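Local coordinates for protein flavin prenyltransferase PAD1, mitochondrial (PDB 6QLG) that probably makes the prenylated FMN cofactor of ferulic acid decarboxylase by joining a dimethylallyl group to N5 and C6 of reduced FMN, without a metal, at residues V187-F190 with Y191-A194; D199-D202 with Q203-R207. One frame throughout, in Å; residues are numbered along the deposited sequence.

Interaction 1. Residues V187-F190 with Y191-A194; sequences VPAF and YIKA. With DMA (dimethylallyl diphosphate), chain N.
Phe190 and Lys193 are joined across a short 3-10 turn by the bond from Lys193 N to Phe190 O, 3.1 Å long, with the donor standing 47° out of the carbonyl plane. The same Phe190 O accepts from a water at 2.9 Å, and that water in turn accepts from Ala194 N, so the end of the turn is bridged on to the next residue. One step earlier, Ile192 N reaches Ala189 O at 3.4 Å, a weak bond though a straight one.

The turn presents Tyr191 to dimethylallyl diphosphate. Its OH donates to O3B of the ligand at 2.6 Å, while O1B lies in the ring plane at the edge and C5 of the prenyl tail sits 3.6 Å above the ring centre. A tyrosine thus serves both ends of the ligand, with a hydroxyl for the phosphate and an aromatic face for the hydrocarbon. Chi1 of 62° tucks CG between the backbone N and carbonyl carbon, which brings CE2 to 3.6 Å from Ala189 CB; the small methyl fits close beside the ring and the phosphate.

Trp222 meets the tyrosine ring nearly at right angles. The turn lies in the loop between strand 182-183 and helix 197-210, with Ala189 and Tyr191 against Gln203 of that helix and Phe190 packed on Thr51 of a second subunit.

Interaction 2. Residues D199-D202 with Q203-R207; sequences DLID and QSVGR. With DMA (dimethylallyl diphosphate), chain N.
Gln203 and Leu200 meet one helical turn apart, where Gln203 CB lies 3.7 Å from Leu200 O. CG leaves anti to the backbone N (chi1 -167°), and a bend at chi2 of -92° turns the amide toward the ligand. At its tip, OE1 accepts from a water at 2.7 Å, and NE2 makes a weak bond of 3.2 Å to O3B of dimethylallyl diphosphate. An amide suits this place because it can accept from the water and donate to the phosphate at once. The water also donates to Leu200 O and accepts from Ser204 OG, which ties the glutamine's carbonyl end to its own helix.

Arg207, one turn on, grips the diphosphate more firmly: NE donates to O3B at 2.8 Å, and NH2 reaches the bridging O3A, which lies in the guanidinium plane. Glu152 of a third subunit also pairs with NH2. Beneath them run the regular alpha-helical bonds, such as Val205 N to Ile201 O at 2.9 Å.

Branched Ile201 and Val205, whose CG2 atoms approach to 4.2 Å, pack helix 197-210 on helix 53-65, where Lys58 forms a salt bridge with Asp202; the Gln203 side chain instead meets the loop at Ala189 and Tyr191.

How the interactions relate
From the N terminus the chain runs out of strand 182-183 into interaction 1, where a short 3-10 turn closes between Ala189 and Lys193, and then enters helix 197-210, where interaction 2 spans successive helical turns. The two follow in series, neither nesting nor crossing, with centres about 9 Å apart. They touch directly: Ala189 CB lies 3.3 Å from Gln203 OE1, and Ala194 CB lies 3.6 Å from Leu200 CG, so the loop folds back along the helix that follows it. Together they bring Tyr191, Gln203 and Arg207 to O3B of one ligand, whose other bonds include Ser112, Gly113 and Lys151 of a third subunit, so the ligand's pocket is shared between subunits.

Interaction 1. Residues V187-F190 with Y191-A194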
ATOM      1  N   VAL B 187      -8.569 -13.539  26.578  1.00 19.42           N
ATOM      2  CA  VAL B 187      -9.870 -14.174  26.384  1.00 20.20           C
ATOM      3  C   VAL B 187      -9.883 -15.506  27.127  1.00 24.25           C
ATOM      4  O   VAL B 187      -8.923 -16.286  27.025  1.00 21.97           O
ATOM      5  CB  VAL B 187     -10.197 -14.353  24.891  1.00 24.11           C
ATOM      6  CG1 VAL B 187     -10.530 -13.006  24.254  1.00 19.06           C
ATOM      7  CG2 VAL B 187      -9.045 -15.027  24.153  1.00 18.28           C
ATOM      8  N   PRO B 188     -10.942 -15.810  27.878  1.00 25.44           N
ATOM      9  CA  PRO B 188     -10.929 -17.009  28.726  1.00 24.19           C
ATOM     10  C   PRO B 188     -10.988 -18.287  27.904  1.00 28.75           C
ATOM     11  O   PRO B 188     -11.659 -18.355  26.872  1.00 22.53           O
ATOM     12  CB  PRO B 188     -12.189 -16.852  29.590  1.00 28.66           C
ATOM     13  CG  PRO B 188     -12.682 -15.448  29.347  1.00 28.44           C
ATOM     14  CD  PRO B 188     -12.204 -15.066  27.990  1.00 25.72           C
ATOM     15  N   ALA B 189     -10.274 -19.307  28.379  1.00 24.78           N
ATOM     16  CA  ALA B 189     -10.296 -20.635  27.764  1.00 26.20           C
ATOM     17  C   ALA B 189     -11.326 -21.475  28.508  1.00 30.34           C
ATOM     18  O   ALA B 189     -11.006 -22.200  29.453  1.00 26.50           O
ATOM     19  CB  ALA B 189      -8.913 -21.271  27.798  1.00 27.25           C
ATOM     20  N   PHE B 190     -12.584 -21.379  28.074  1.00 26.90           N
ATOM     21  CA  PHE B 190     -13.671 -22.042  28.786  1.00 26.53           C
ATOM     22  C   PHE B 190     -13.597 -23.562  28.706  1.00 29.93           C
ATOM     23  O   PHE B 190     -14.242 -24.239  29.513  1.00 29.45           O
ATOM     24  CB  PHE B 190     -15.020 -21.564  28.249  1.00 28.69           C
ATOM     25  CG  PHE B 190     -15.309 -20.115  28.533  1.00 30.50           C
ATOM     26  CD1 PHE B 190     -15.776 -19.718  29.775  1.00 35.22           C
ATOM     27  CD2 PHE B 190     -15.112 -19.151  27.560  1.00 29.73           C
ATOM     28  CE1 PHE B 190     -16.045 -18.386  30.038  1.00 35.49           C
ATOM     29  CE2 PHE B 190     -15.381 -17.819  27.814  1.00 30.67           C
ATOM     30  CZ  PHE B 190     -15.846 -17.437  29.056  1.00 30.75           C
ATOM     31  N   TYR B 191     -12.825 -24.117  27.767  1.00 28.02           N
ATOM     32  CA  TYR B 191     -12.775 -25.568  27.620  1.00 31.10           C
ATOM     33  C   TYR B 191     -12.110 -26.266  28.800  1.00 30.31           C
ATOM     34  O   TYR B 191     -12.231 -27.489  28.915  1.00 33.05           O
ATOM     35  CB  TYR B 191     -12.060 -25.954  26.320  1.00 25.59           C
ATOM     36  CG  TYR B 191     -10.613 -25.524  26.237  1.00 32.26           C
ATOM     37  CD1 TYR B 191      -9.604 -26.276  26.831  1.00 38.72           C
ATOM     38  CD2 TYR B 191     -10.250 -24.375  25.547  1.00 33.22           C
ATOM     39  CE1 TYR B 191      -8.281 -25.887  26.752  1.00 38.00           C
ATOM     40  CE2 TYR B 191      -8.932 -23.981  25.462  1.00 34.73           C
ATOM     41  CZ  TYR B 191      -7.950 -24.739  26.067  1.00 38.50           C
ATOM     42  OH  TYR B 191      -6.634 -24.349  25.985  1.00 40.97           O
ATOM     43  N   ILE B 192     -11.410 -25.533  29.671  1.00 28.26           N
ATOM     44  CA  ILE B 192     -10.826 -26.153  30.856  1.00 28.43           C
ATOM     45  C   ILE B 192     -11.868 -26.478  31.915  1.00 32.60           C
ATOM     46  O   ILE B 192     -11.534 -27.122  32.917  1.00 31.88           O
ATOM     47  CB  ILE B 192      -9.734 -25.257  31.477  1.00 32.19           C
ATOM     48  CG1 ILE B 192     -10.364 -24.069  32.211  1.00 28.40           C
ATOM     49  CG2 ILE B 192      -8.759 -24.782  30.409  1.00 29.14           C
ATOM     50  CD1 ILE B 192      -9.371 -23.263  33.028  1.00 30.33           C
ATOM     51  N   LYS B 193     -13.115 -26.054  31.714  1.00 33.42           N
ATOM     52  CA  LYS B 193     -14.213 -26.292  32.652  1.00 35.60           C
ATOM     53  C   LYS B 193     -13.845 -25.793  34.051  1.00 39.18           C
ATOM     54  O   LYS B 193     -13.679 -26.554  35.004  1.00 38.12           O
ATOM     55  CB  LYS B 193     -14.602 -27.774  32.664  1.00 37.24           C
ATOM     56  CG  LYS B 193     -15.117 -28.281  31.321  1.00 41.81           C
ATOM     57  CD  LYS B 193     -15.621 -29.711  31.420  1.00 47.09           C
ATOM     58  CE  LYS B 193     -14.629 -30.686  30.808  1.00 46.98           C
ATOM     59  NZ  LYS B 193     -15.178 -32.068  30.746  1.00 54.83           N
ATOM     60  N   ALA B 194     -13.719 -24.473  34.136  1.00 33.61           N
ATOM     61  CA  ALA B 194     -13.266 -23.829  35.357  1.00 31.09           C
ATOM     62  C   ALA B 194     -14.385 -23.749  36.386  1.00 33.07           C
ATOM     63  O   ALA B 194     -15.562 -23.586  36.051  1.00 35.87           O
ATOM     64  CB  ALA B 194     -12.746 -22.424  35.056  1.00 31.20           C
TER
HETATM   65  C1  DMA N 301      -7.464 -24.231  22.218  1.00 51.77           C
HETATM   66  O1  DMA N 301      -6.102 -23.929  22.341  1.00 54.58           O
HETATM   67  C2  DMA N 301      -7.657 -25.325  21.170  1.00 46.48           C
HETATM   68  C3  DMA N 301      -8.243 -26.459  21.493  1.00 44.96           C
HETATM   69  C4  DMA N 301      -8.424 -27.544  20.437  1.00 41.22           C
HETATM   70  C5  DMA N 301      -8.738 -26.696  22.918  1.00 46.49           C
HETATM   71  PA  DMA N 301      -5.543 -22.538  21.651  1.00 60.84           P
HETATM   72  O1A DMA N 301      -6.645 -21.911  20.826  1.00 49.40           O
HETATM   73  O2A DMA N 301      -4.358 -22.845  20.770  1.00 47.34           O
HETATM   74  O3A DMA N 301      -5.071 -21.483  22.824  1.00 56.86           O
HETATM   75  PB  DMA N 301      -5.731 -21.452  24.331  1.00 52.80           P
HETATM   76  O1B DMA N 301      -7.188 -21.829  24.247  1.00 52.71           O
HETATM   77  O2B DMA N 301      -5.622 -20.057  24.904  1.00 56.09           O
HETATM   78  O3B DMA N 301      -4.994 -22.432  25.212  1.00 53.25           O
HETATM   79  O   HOH W   1     -14.479 -22.831  31.992  1.00 30.92           O

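Interaction 2. Residues D199-D202 with Q203-R207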
ATOM      1  N   ASP B 199      -9.435 -19.793  38.222  1.00 29.51           N
ATOM      2  CA  ASP B 199      -8.998 -20.890  37.363  1.00 26.60           C
ATOM      3  C   ASP B 199      -8.755 -20.410  35.939  1.00 27.82           C
ATOM      4  O   ASP B 199      -7.750 -20.770  35.315  1.00 27.24           O
ATOM      5  CB  ASP B 199     -10.037 -22.012  37.364  1.00 29.54           C
ATOM      6  CG  ASP B 199     -10.076 -22.774  38.671  1.00 34.99           C
ATOM      7  OD1 ASP B 199      -9.083 -22.721  39.429  1.00 31.31           O
ATOM      8  OD2 ASP B 199     -11.103 -23.432  38.933  1.00 33.04           O
ATOM      9  N   LEU B 200      -9.670 -19.601  35.405  1.00 26.53           N
ATOM     10  CA  LEU B 200      -9.491 -19.077  34.057  1.00 26.20           C
ATOM     11  C   LEU B 200      -8.304 -18.123  33.993  1.00 26.70           C
ATOM     12  O   LEU B 200      -7.539 -18.141  33.022  1.00 27.69           O
ATOM     13  CB  LEU B 200     -10.780 -18.398  33.592  1.00 25.50           C
ATOM     14  CG  LEU B 200     -11.950 -19.365  33.378  1.00 25.79           C
ATOM     15  CD1 LEU B 200     -13.290 -18.641  33.322  1.00 23.25           C
ATOM     16  CD2 LEU B 200     -11.739 -20.199  32.118  1.00 25.24           C
ATOM     17  N   ILE B 201      -8.120 -17.302  35.031  1.00 26.73           N
ATOM     18  CA  ILE B 201      -6.970 -16.404  35.075  1.00 27.00           C
ATOM     19  C   ILE B 201      -5.670 -17.200  35.097  1.00 27.74           C
ATOM     20  O   ILE B 201      -4.703 -16.857  34.404  1.00 25.90           O
ATOM     21  CB  ILE B 201      -7.069 -15.460  36.288  1.00 32.42           C
ATOM     22  CG1 ILE B 201      -8.281 -14.536  36.159  1.00 28.04           C
ATOM     23  CG2 ILE B 201      -5.801 -14.631  36.422  1.00 32.28           C
ATOM     24  CD1 ILE B 201      -8.392 -13.523  37.281  1.00 27.25           C
ATOM     25  N   ASP B 202      -5.628 -18.275  35.889  1.00 25.06           N
ATOM     26  CA  ASP B 202      -4.416 -19.084  35.989  1.00 25.73           C
ATOM     27  C   ASP B 202      -4.028 -19.674  34.639  1.00 23.55           C
ATOM     28  O   ASP B 202      -2.841 -19.748  34.302  1.00 27.72           O
ATOM     29  CB  ASP B 202      -4.609 -20.200  37.019  1.00 30.08           C
ATOM     30  CG  ASP B 202      -4.633 -19.685  38.448  1.00 35.14           C
ATOM     31  OD1 ASP B 202      -4.094 -18.587  38.702  1.00 34.74           O
ATOM     32  OD2 ASP B 202      -5.196 -20.382  39.318  1.00 36.55           O
ATOM     33  N   GLN B 203      -5.016 -20.107  33.855  1.00 22.96           N
ATOM     34  CA  GLN B 203      -4.723 -20.640  32.529  1.00 29.15           C
ATOM     35  C   GLN B 203      -4.188 -19.551  31.605  1.00 26.02           C
ATOM     36  O   GLN B 203      -3.218 -19.775  30.872  1.00 22.61           O
ATOM     37  CB  GLN B 203      -5.973 -21.292  31.937  1.00 25.95           C
ATOM     38  CG  GLN B 203      -5.713 -22.141  30.702  1.00 27.86           C
ATOM     39  CD  GLN B 203      -5.862 -21.357  29.408  1.00 33.34           C
ATOM     40  OE1 GLN B 203      -6.223 -20.180  29.419  1.00 27.42           O
ATOM     41  NE2 GLN B 203      -5.592 -22.013  28.284  1.00 33.25           N
ATOM     42  N   SER B 204      -4.801 -18.364  31.631  1.00 27.22           N
ATOM     43  CA  SER B 204      -4.318 -17.261  30.802  1.00 27.44           C
ATOM     44  C   SER B 204      -2.890 -16.883  31.167  1.00 26.54           C
ATOM     45  O   SER B 204      -2.054 -16.662  30.282  1.00 23.39           O
ATOM     46  CB  SER B 204      -5.240 -16.048  30.945  1.00 24.17           C
ATOM     47  OG  SER B 204      -6.543 -16.331  30.470  1.00 29.42           O
ATOM     48  N   VAL B 205      -2.591 -16.806  32.466  1.00 24.51           N
ATOM     49  CA  VAL B 205      -1.241 -16.460  32.903  1.00 25.57           C
ATOM     50  C   VAL B 205      -0.246 -17.518  32.443  1.00 26.69           C
ATOM     51  O   VAL B 205       0.870 -17.199  32.011  1.00 25.10           O
ATOM     52  CB  VAL B 205      -1.209 -16.269  34.432  1.00 26.91           C
ATOM     53  CG1 VAL B 205       0.225 -16.227  34.940  1.00 23.15           C
ATOM     54  CG2 VAL B 205      -1.958 -15.000  34.820  1.00 24.45           C
ATOM     55  N   GLY B 206      -0.635 -18.793  32.518  1.00 24.76           N
ATOM     56  CA  GLY B 206       0.249 -19.849  32.053  1.00 25.23           C
ATOM     57  C   GLY B 206       0.495 -19.788  30.558  1.00 26.71           C
ATOM     58  O   GLY B 206       1.601 -20.071  30.090  1.00 25.58           O
ATOM     59  N   ARG B 207      -0.531 -19.420  29.787  1.00 24.03           N
ATOM     60  CA  ARG B 207      -0.359 -19.314  28.343  1.00 28.49           C
ATOM     61  C   ARG B 207       0.466 -18.090  27.966  1.00 26.98           C
ATOM     62  O   ARG B 207       1.208 -18.128  26.978  1.00 24.02           O
ATOM     63  CB  ARG B 207      -1.724 -19.279  27.654  1.00 23.26           C
ATOM     64  CG  ARG B 207      -2.547 -20.543  27.857  1.00 26.04           C
ATOM     65  CD  ARG B 207      -2.004 -21.708  27.038  1.00 28.59           C
ATOM     66  NE  ARG B 207      -2.372 -21.590  25.629  1.00 35.66           N
ATOM     67  CZ  ARG B 207      -1.541 -21.201  24.668  1.00 34.89           C
ATOM     68  NH1 ARG B 207      -0.284 -20.895  24.958  1.00 36.79           N
ATOM     69  NH2 ARG B 207      -1.967 -21.116  23.414  1.00 35.65           N
TER
HETATM   70  C1  DMA N 301      -7.464 -24.231  22.218  1.00 51.77           C
HETATM   71  O1  DMA N 301      -6.102 -23.929  22.341  1.00 54.58           O
HETATM   72  C2  DMA N 301      -7.657 -25.325  21.170  1.00 46.48           C
HETATM   73  C3  DMA N 301      -8.243 -26.459  21.493  1.00 44.96           C
HETATM   74  C4  DMA N 301      -8.424 -27.544  20.437  1.00 41.22           C
HETATM   75  C5  DMA N 301      -8.738 -26.696  22.918  1.00 46.49           C
HETATM   76  PA  DMA N 301      -5.543 -22.538  21.651  1.00 60.84           P
HETATM   77  O1A DMA N 301      -6.645 -21.911  20.826  1.00 49.40           O
HETATM   78  O2A DMA N 301      -4.358 -22.845  20.770  1.00 47.34           O
HETATM   79  O3A DMA N 301      -5.071 -21.483  22.824  1.00 56.86           O
HETATM   80  PB  DMA N 301      -5.731 -21.452  24.331  1.00 52.80           P
HETATM   81  O1B DMA N 301      -7.188 -21.829  24.247  1.00 52.71           O
HETATM   82  O2B DMA N 301      -5.622 -20.057  24.904  1.00 56.09           O
HETATM   83  O3B DMA N 301      -4.994 -22.432  25.212  1.00 53.25           O
HETATM   84  O   HOH W   2      -8.382 -18.883  30.412  1.00 21.42           O